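Local structure of iron-sulfur cluster assembly scaffold protein IscU (Streptococcus pyogenes, 1SU0) at residues N36-G41 against R124-T129; I58-N63 against A70-M75; A91-E96 against K107-A112. The protein probably serves as a scaffold on which IscS assembles iron-sulfur clusters for transfer to other proteins, and here binds a zinc ion that is probably a substitute for a cluster. All coordinates share one frame; numbering follows the deposited sequence.

Interaction 1: residues N36-G41 against R124-T129; sequences NNPTCG and RIKCST. With ZN (zinc ion), chain B.
The loop 36-41 comes nearest to the first turns of helix 122-139 where Pro38 faces Lys126, their CA atoms 5.2 Å apart. The proline ring lies against the helix surface: its CG sits 3.4 Å from Cys127 N and nearly as close to the carbonyl carbon of Lys126, touching the peptide group that joins the two residues. Beside it, Pro38 CB meets Lys126 CB at 3.6 Å. The lysine makes this contact with CB and CG; beyond them the bent chain leads away from the loop. Past the proline lies the metal site of the IscU scaffold, three cysteines and one aspartate, its zinc probably standing in for an Fe-S centre. With chi1 at -60°, Cys127 SG stands beside its own backbone N, and there it passes 3.8 Å from Pro38 CG and binds the zinc ion at 2.2 Å. From the loop side Cys40 turns its SG anti to its backbone N (chi1 -169°), which swings the sulfur toward the metal, although Cys40 SG remains 2.8 Å from the zinc, a long distance for a zinc-sulfur bond. Asp42 and Cys65 complete the site. Its ligands thus come from the connection between strands 33-36 and 43-50, from just before helix 66-79 and from helix 122-139; Arg124 and Cys127 also pack on Ile67 of helix 66-79.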
loop_
_atom_site.group_PDB
_atom_site.type_symbol
_atom_site.label_atom_id
_atom_site.label_comp_id
_atom_site.label_asym_id
_atom_site.label_seq_id
_atom_site.Cartn_x
_atom_site.Cartn_y
_atom_site.Cartn_z
ATOM N N ASN A 36 -1.258 10.819 -7.290
ATOM C CA ASN A 36 -2.198 10.229 -8.226
ATOM C C ASN A 36 -1.616 9.458 -9.420
ATOM O O ASN A 36 -0.409 9.359 -9.613
ATOM C CB ASN A 36 -3.273 11.273 -8.657
ATOM C CG ASN A 36 -2.708 12.445 -9.451
ATOM O OD1 ASN A 36 -2.662 13.577 -8.958
ATOM N ND2 ASN A 36 -2.338 12.192 -10.704
ATOM N N ASN A 37 -2.573 8.934 -10.187
ATOM C CA ASN A 37 -2.472 7.937 -11.257
ATOM C C ASN A 37 -1.130 7.472 -11.842
ATOM O O ASN A 37 -0.161 8.227 -11.925
ATOM C CB ASN A 37 -3.428 8.346 -12.403
ATOM C CG ASN A 37 -2.948 9.558 -13.204
ATOM O OD1 ASN A 37 -2.052 10.300 -12.781
ATOM N ND2 ASN A 37 -3.561 9.765 -14.378
ATOM N N PRO A 38 -1.093 6.195 -12.227
ATOM C CA PRO A 38 -0.209 5.742 -13.313
ATOM C C PRO A 38 -0.531 6.500 -14.624
ATOM O O PRO A 38 0.345 6.956 -15.363
ATOM C CB PRO A 38 -0.577 4.253 -13.468
ATOM C CG PRO A 38 -1.271 3.855 -12.177
ATOM C CD PRO A 38 -1.868 5.085 -11.626
ATOM N N THR A 39 -1.833 6.664 -14.833
ATOM C CA THR A 39 -2.486 7.076 -16.077
ATOM C C THR A 39 -3.868 6.437 -16.004
ATOM O O THR A 39 -4.796 6.861 -16.670
ATOM C CB THR A 39 -1.754 6.569 -17.330
ATOM O OG1 THR A 39 -0.471 7.196 -17.436
ATOM C CG2 THR A 39 -2.472 7.016 -18.609
ATOM N N CYS A 40 -3.966 5.399 -15.171
ATOM C CA CYS A 40 -5.188 4.662 -14.918
ATOM C C CYS A 40 -6.294 5.501 -14.289
ATOM O O CYS A 40 -7.475 5.258 -14.532
ATOM C CB CYS A 40 -4.876 3.499 -13.979
ATOM S SG CYS A 40 -6.230 2.324 -13.840
ATOM N N GLY A 41 -5.904 6.450 -13.448
ATOM C CA GLY A 41 -6.837 7.354 -12.792
ATOM C C GLY A 41 -7.005 7.047 -11.313
ATOM O O GLY A 41 -8.086 7.252 -10.760
ATOM N N ARG A 124 -0.093 -2.247 -14.456
ATOM C CA ARG A 124 -0.559 -2.403 -13.077
ATOM C C ARG A 124 0.509 -2.110 -11.990
ATOM O O ARG A 124 0.166 -1.871 -10.819
ATOM C CB ARG A 124 -1.098 -3.836 -12.861
ATOM C CG ARG A 124 -2.207 -4.278 -13.833
ATOM C CD ARG A 124 -3.443 -3.461 -13.719
ATOM N NE ARG A 124 -4.489 -3.868 -14.634
ATOM C CZ ARG A 124 -5.753 -3.455 -14.536
ATOM N NH1 ARG A 124 -6.117 -2.659 -13.540
ATOM N NH2 ARG A 124 -6.676 -3.853 -15.412
ATOM N N ILE A 125 1.788 -2.160 -12.366
ATOM C CA ILE A 125 2.868 -1.875 -11.436
ATOM C C ILE A 125 2.582 -0.588 -10.662
ATOM O O ILE A 125 2.562 -0.576 -9.421
ATOM C CB ILE A 125 4.220 -1.745 -12.170
ATOM C CG1 ILE A 125 4.522 -2.961 -13.067
ATOM C CG2 ILE A 125 5.359 -1.523 -11.165
ATOM C CD1 ILE A 125 4.545 -4.240 -12.381
ATOM N N LYS A 126 2.331 0.491 -11.399
ATOM C CA LYS A 126 2.103 1.799 -10.786
ATOM C C LYS A 126 0.742 1.890 -10.062
ATOM O O LYS A 126 0.581 2.698 -9.147
ATOM C CB LYS A 126 2.273 2.918 -11.825
ATOM C CG LYS A 126 2.537 4.330 -11.271
ATOM C CD LYS A 126 3.942 4.470 -10.644
ATOM C CE LYS A 126 4.857 5.355 -11.496
ATOM N NZ LYS A 126 5.454 4.578 -12.630
ATOM N N CYS A 127 -0.226 1.064 -10.449
ATOM C CA CYS A 127 -1.475 0.960 -9.686
ATOM C C CYS A 127 -1.141 0.487 -8.248
ATOM O O CYS A 127 -1.547 1.080 -7.237
ATOM C CB CYS A 127 -2.458 -0.011 -10.368
ATOM S SG CYS A 127 -2.962 0.447 -12.078
ATOM N N SER A 128 -0.338 -0.560 -8.183
ATOM C CA SER A 128 0.028 -1.183 -6.926
ATOM C C SER A 128 1.001 -0.352 -6.054
ATOM O O SER A 128 0.895 -0.344 -4.841
ATOM C CB SER A 128 0.605 -2.549 -7.240
ATOM O OG SER A 128 1.846 -2.415 -7.898
ATOM N N THR A 129 1.905 0.400 -6.663
ATOM C CA THR A 129 2.909 1.140 -5.884
ATOM C C THR A 129 2.427 2.489 -5.355
ATOM O O THR A 129 3.022 3.020 -4.426
ATOM C CB THR A 129 4.184 1.338 -6.676
ATOM O OG1 THR A 129 3.889 2.063 -7.863
ATOM C CG2 THR A 129 4.756 0.002 -7.155
HETATM ZN ZN ZN B . -4.920 1.424 -11.586
#

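Interaction 2: residues I58-N63 against A70-M75; sequences IAFAGN and ASSSMM
Phe60 leaves its strand with chi1 at 90°, well beyond the staggered +60° position, and this directs the ring at helix 66-79 so that one face receives Ser72. Ser72 CB lies 3.7 Å from the ring centroid and 18° off the ring normal, a CH-pi contact displaced toward the rim, with Phe60 CE1 its nearest ring atom at 3.5 Å. The neighbouring residue is reached obliquely, Phe60 CE2 standing 3.7 Å from Ser73 CA. Two residues back on the strand, Ile58 extends its CG1 branch toward the helix, and one turn on along the helix, Met75 bends at its second and third torsions to bring the thioether in; Ile58 CD1 and Met75 SD meet at 4.1 Å. Ser72 offers the ring its CB, and Ser73 its backbone N and CA, while both hydroxyls bond elsewhere: Ser72 OG with Ser68 O, one turn earlier, and Ser73 OG with His17 and His22. Strand 58-63 and helix 70-75 run antiparallel (170°), their axes 9.1 Å apart at closest. Phe60 is further met edge-to-face by His24. Ile44 of strand 43-50 touches both Phe60 and Ser72, and Ala131 of helix 122-139 lies against Ser72 and Met75, placing the contact between the sheet and its helical layer.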
loop_
_atom_site.group_PDB
_atom_site.type_symbol
_atom_site.label_atom_id
_atom_site.label_comp_id
_atom_site.label_asym_id
_atom_site.label_seq_id
_atom_site.Cartn_x
_atom_site.Cartn_y
_atom_site.Cartn_z
ATOM N N ILE A 58 -2.667 5.149 10.684
ATOM C CA ILE A 58 -2.681 5.437 9.247
ATOM C C ILE A 58 -4.075 5.237 8.646
ATOM O O ILE A 58 -4.847 4.386 9.101
ATOM C CB ILE A 58 -1.644 4.541 8.526
ATOM C CG1 ILE A 58 -1.457 4.964 7.076
ATOM C CG2 ILE A 58 -1.999 3.037 8.644
ATOM C CD1 ILE A 58 -0.195 4.376 6.471
ATOM N N ALA A 59 -4.378 6.034 7.622
ATOM C CA ALA A 59 -5.679 6.030 6.972
ATOM C C ALA A 59 -5.579 6.578 5.555
ATOM O O ALA A 59 -4.743 7.447 5.264
ATOM C CB ALA A 59 -6.679 6.857 7.774
ATOM N N PHE A 60 -6.441 6.067 4.678
ATOM C CA PHE A 60 -6.441 6.475 3.282
ATOM C C PHE A 60 -7.825 6.511 2.623
ATOM O O PHE A 60 -8.781 5.839 3.031
ATOM C CB PHE A 60 -5.509 5.600 2.448
ATOM C CG PHE A 60 -6.184 4.404 1.868
ATOM C CD1 PHE A 60 -6.720 4.448 0.583
ATOM C CD2 PHE A 60 -6.320 3.233 2.629
ATOM C CE1 PHE A 60 -7.381 3.358 0.057
ATOM C CE2 PHE A 60 -6.963 2.145 2.117
ATOM C CZ PHE A 60 -7.500 2.199 0.826
ATOM N N ALA A 61 -7.881 7.306 1.567
ATOM C CA ALA A 61 -9.086 7.508 0.810
ATOM C C ALA A 61 -8.697 7.900 -0.605
ATOM O O ALA A 61 -7.635 8.480 -0.828
ATOM C CB ALA A 61 -9.923 8.589 1.453
ATOM N N GLY A 62 -9.547 7.582 -1.566
ATOM C CA GLY A 62 -9.272 7.947 -2.941
ATOM C C GLY A 62 -10.170 7.241 -3.932
ATOM O O GLY A 62 -11.356 7.036 -3.676
ATOM N N ASN A 63 -9.608 6.883 -5.078
ATOM C CA ASN A 63 -10.391 6.272 -6.144
ATOM C C ASN A 63 -9.468 5.560 -7.092
ATOM O O ASN A 63 -8.606 6.192 -7.699
ATOM C CB ASN A 63 -11.172 7.325 -6.910
ATOM C CG ASN A 63 -11.444 6.922 -8.359
ATOM O OD1 ASN A 63 -12.423 6.217 -8.655
ATOM N ND2 ASN A 63 -10.582 7.381 -9.271
ATOM N N ALA A 70 -6.935 -2.302 -3.408
ATOM C CA ALA A 70 -6.432 -3.447 -2.677
ATOM C C ALA A 70 -5.047 -3.113 -2.125
ATOM O O ALA A 70 -4.819 -3.213 -0.952
ATOM C CB ALA A 70 -6.381 -4.676 -3.553
ATOM N N SER A 71 -4.152 -2.658 -2.985
ATOM C CA SER A 71 -2.749 -2.428 -2.617
ATOM C C SER A 71 -2.596 -1.339 -1.553
ATOM O O SER A 71 -1.753 -1.451 -0.680
ATOM C CB SER A 71 -1.955 -2.043 -3.852
ATOM O OG SER A 71 -0.585 -2.056 -3.560
ATOM N N SER A 72 -3.448 -0.306 -1.596
ATOM C CA SER A 72 -3.423 0.706 -0.564
ATOM C C SER A 72 -3.839 0.117 0.762
ATOM O O SER A 72 -3.197 0.336 1.798
ATOM C CB SER A 72 -4.340 1.859 -0.945
ATOM O OG SER A 72 -3.921 2.398 -2.186
ATOM N N SER A 73 -4.905 -0.665 0.730
ATOM C CA SER A 73 -5.454 -1.235 1.939
ATOM C C SER A 73 -4.420 -2.154 2.579
ATOM O O SER A 73 -4.130 -2.063 3.770
ATOM C CB SER A 73 -6.760 -1.946 1.597
ATOM O OG SER A 73 -7.208 -2.727 2.665
ATOM N N MET A 74 -3.827 -3.015 1.775
ATOM C CA MET A 74 -2.808 -3.946 2.268
ATOM C C MET A 74 -1.526 -3.231 2.761
ATOM O O MET A 74 -0.899 -3.634 3.740
ATOM C CB MET A 74 -2.467 -4.934 1.162
ATOM C CG MET A 74 -3.618 -5.851 0.744
ATOM S SD MET A 74 -3.287 -6.605 -1.066
ATOM C CE MET A 74 -4.462 -8.209 -1.022
ATOM N N MET A 75 -1.138 -2.165 2.081
ATOM C CA MET A 75 -0.011 -1.346 2.518
ATOM C C MET A 75 -0.207 -0.862 3.974
ATOM O O MET A 75 0.717 -0.952 4.778
ATOM C CB MET A 75 0.172 -0.179 1.559
ATOM C CG MET A 75 1.330 0.756 1.900
ATOM S SD MET A 75 0.815 2.111 3.226
ATOM C CE MET A 75 -0.571 3.136 2.202
#

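Interaction 3: residues A91-E96 against K107-A112; sequences ADIFSE and KELGEA
A loop that folds back on the helix before it joins Leu109 and Ala112, in the 3-10 turns between helices 84-97 and 122-139, to Ile93 and Phe94 on helix 84-97. Leu109 carries the centre of the contact, its CA 7.2 Å from that of Phe94. Both leucine methyls lie against the Ile93 CG2 methyl: Ile93 CG2 is 3.6 Å from Leu109 CD2 and 3.8 Å from Leu109 CD1. Leu109 CD2 also touches the helix backbone, at Phe94 CA, 4.0 Å away. Phe94 puts its ring alongside the leucine by setting CG anti to the backbone N (chi1 -176°). There Leu109 CG sits at the ring edge, near the ring plane, 4.3 Å from Phe94 CD1. The next corner of the ring, Phe94 CE1, meets Ala112 by its methyl, CB, at 4.0 Å, and lies at a similar distance from the alanine carbonyl oxygen, which approaches obliquely. Around the contact, Trp132 of helix 122-139 stacks on Phe94, Leu90 and Met97 touch Leu109, and Met74 of helix 66-79 touches Ala112. The two segments thus bring aliphatic groups together with each other and with one side of a phenyl ring, and the cohesion of the contact should come from shape fit and exclusion of water rather than from directional polar bonds.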
loop_
_atom_site.group_PDB
_atom_site.type_symbol
_atom_site.label_atom_id
_atom_site.label_comp_id
_atom_site.label_asym_id
_atom_site.label_seq_id
_atom_site.Cartn_x
_atom_site.Cartn_y
_atom_site.Cartn_z
ATOM N N ALA A 91 8.535 -0.945 1.471
ATOM C CA ALA A 91 8.216 -0.281 0.232
ATOM C C ALA A 91 9.163 -0.735 -0.849
ATOM O O ALA A 91 8.748 -1.079 -1.948
ATOM C CB ALA A 91 8.286 1.232 0.421
ATOM N N ASP A 92 10.442 -0.760 -0.526
ATOM C CA ASP A 92 11.431 -1.268 -1.448
ATOM C C ASP A 92 11.168 -2.731 -1.776
ATOM O O ASP A 92 11.272 -3.116 -2.923
ATOM C CB ASP A 92 12.849 -1.067 -0.875
ATOM C CG ASP A 92 13.336 0.387 -1.009
ATOM O OD1 ASP A 92 14.533 0.598 -0.753
ATOM O OD2 ASP A 92 12.631 1.378 -1.367
ATOM N N ILE A 93 10.813 -3.530 -0.771
ATOM C CA ILE A 93 10.510 -4.953 -0.963
ATOM C C ILE A 93 9.320 -5.169 -1.890
ATOM O O ILE A 93 9.340 -6.033 -2.761
ATOM C CB ILE A 93 10.268 -5.676 0.403
ATOM C CG1 ILE A 93 11.602 -5.885 1.148
ATOM C CG2 ILE A 93 9.607 -7.037 0.215
ATOM C CD1 ILE A 93 11.444 -6.038 2.664
ATOM N N PHE A 94 8.292 -4.371 -1.699
ATOM C CA PHE A 94 7.094 -4.475 -2.501
ATOM C C PHE A 94 7.372 -4.107 -3.962
ATOM O O PHE A 94 7.084 -4.854 -4.897
ATOM C CB PHE A 94 6.028 -3.536 -1.947
ATOM C CG PHE A 94 4.728 -3.647 -2.670
ATOM C CD1 PHE A 94 3.764 -4.522 -2.231
ATOM C CD2 PHE A 94 4.497 -2.919 -3.817
ATOM C CE1 PHE A 94 2.587 -4.651 -2.912
ATOM C CE2 PHE A 94 3.337 -3.042 -4.492
ATOM C CZ PHE A 94 2.376 -3.905 -4.046
ATOM N N SER A 95 7.927 -2.921 -4.120
ATOM C CA SER A 95 8.359 -2.390 -5.393
ATOM C C SER A 95 9.208 -3.385 -6.182
ATOM O O SER A 95 9.004 -3.539 -7.383
ATOM C CB SER A 95 9.156 -1.113 -5.143
ATOM O OG SER A 95 9.137 -0.313 -6.287
ATOM N N GLU A 96 10.122 -4.083 -5.512
ATOM C CA GLU A 96 10.949 -5.097 -6.167
ATOM C C GLU A 96 10.200 -6.362 -6.481
ATOM O O GLU A 96 10.519 -7.046 -7.440
ATOM C CB GLU A 96 12.096 -5.523 -5.268
ATOM C CG GLU A 96 13.254 -4.569 -5.189
ATOM C CD GLU A 96 14.106 -4.876 -3.987
ATOM O OE1 GLU A 96 14.775 -3.927 -3.530
ATOM O OE2 GLU A 96 14.093 -6.054 -3.492
ATOM N N LYS A 107 7.344 -12.067 2.647
ATOM C CA LYS A 107 6.523 -12.504 3.762
ATOM C C LYS A 107 6.162 -11.381 4.716
ATOM O O LYS A 107 5.095 -11.418 5.305
ATOM C CB LYS A 107 7.248 -13.585 4.544
ATOM C CG LYS A 107 7.207 -14.959 3.871
ATOM C CD LYS A 107 8.245 -15.911 4.438
ATOM C CE LYS A 107 8.175 -15.998 5.965
ATOM N NZ LYS A 107 9.279 -16.875 6.532
ATOM N N GLU A 108 7.050 -10.395 4.871
ATOM C CA GLU A 108 6.853 -9.269 5.799
ATOM C C GLU A 108 5.859 -8.240 5.291
ATOM O O GLU A 108 5.575 -7.256 5.957
ATOM C CB GLU A 108 8.182 -8.554 6.041
ATOM C CG GLU A 108 9.270 -9.441 6.610
ATOM C CD GLU A 108 8.808 -10.139 7.859
ATOM O OE1 GLU A 108 8.313 -9.417 8.754
ATOM O OE2 GLU A 108 8.908 -11.396 7.931
ATOM N N LEU A 109 5.376 -8.458 4.080
ATOM C CA LEU A 109 4.427 -7.587 3.409
ATOM C C LEU A 109 3.011 -7.981 3.777
ATOM O O LEU A 109 2.078 -7.239 3.495
ATOM C CB LEU A 109 4.582 -7.774 1.908
ATOM C CG LEU A 109 5.332 -6.799 1.015
ATOM C CD1 LEU A 109 6.265 -5.940 1.766
ATOM C CD2 LEU A 109 6.018 -7.534 -0.157
ATOM N N GLY A 110 2.852 -9.163 4.396
ATOM C CA GLY A 110 1.547 -9.686 4.778
ATOM C C GLY A 110 0.658 -9.991 3.575
ATOM O O GLY A 110 1.096 -10.611 2.611
ATOM N N GLU A 111 -0.596 -9.558 3.616
ATOM C CA GLU A 111 -1.505 -9.892 2.524
ATOM C C GLU A 111 -1.143 -9.186 1.212
ATOM O O GLU A 111 -1.481 -9.680 0.172
ATOM C CB GLU A 111 -2.981 -9.679 2.919
ATOM C CG GLU A 111 -3.525 -10.770 3.826
ATOM C CD GLU A 111 -4.881 -10.431 4.431
ATOM O OE1 GLU A 111 -5.590 -9.611 3.858
ATOM O OE2 GLU A 111 -5.231 -10.967 5.494
ATOM N N ALA A 112 -0.453 -8.053 1.257
ATOM C CA ALA A 112 0.139 -7.436 0.060
ATOM C C ALA A 112 1.006 -8.408 -0.746
ATOM O O ALA A 112 1.276 -8.191 -1.911
ATOM C CB ALA A 112 0.983 -6.245 0.432
#

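Interactions 2 and 3 are buried and built mainly from carbon contacts, without a hydrogen bond between their segments, whereas interaction 1 lies nearer the surface and joins its segments through a metal as well as through carbon contacts. Both inner contacts are nested, one after the other in the chain, within the long loop that interaction 1 closes. Helix 66-79 ties the three together: Ser71 OG probably hydrogen-bonds to Ser128 O of interaction 1 and also packs on Phe94 of interaction 3, while Met74 touches Glu111 and Ala112. Metal bonding at the partly buried site thus contrasts with the interior, where a phenyl ring and aliphatic or thioether groups do the packing.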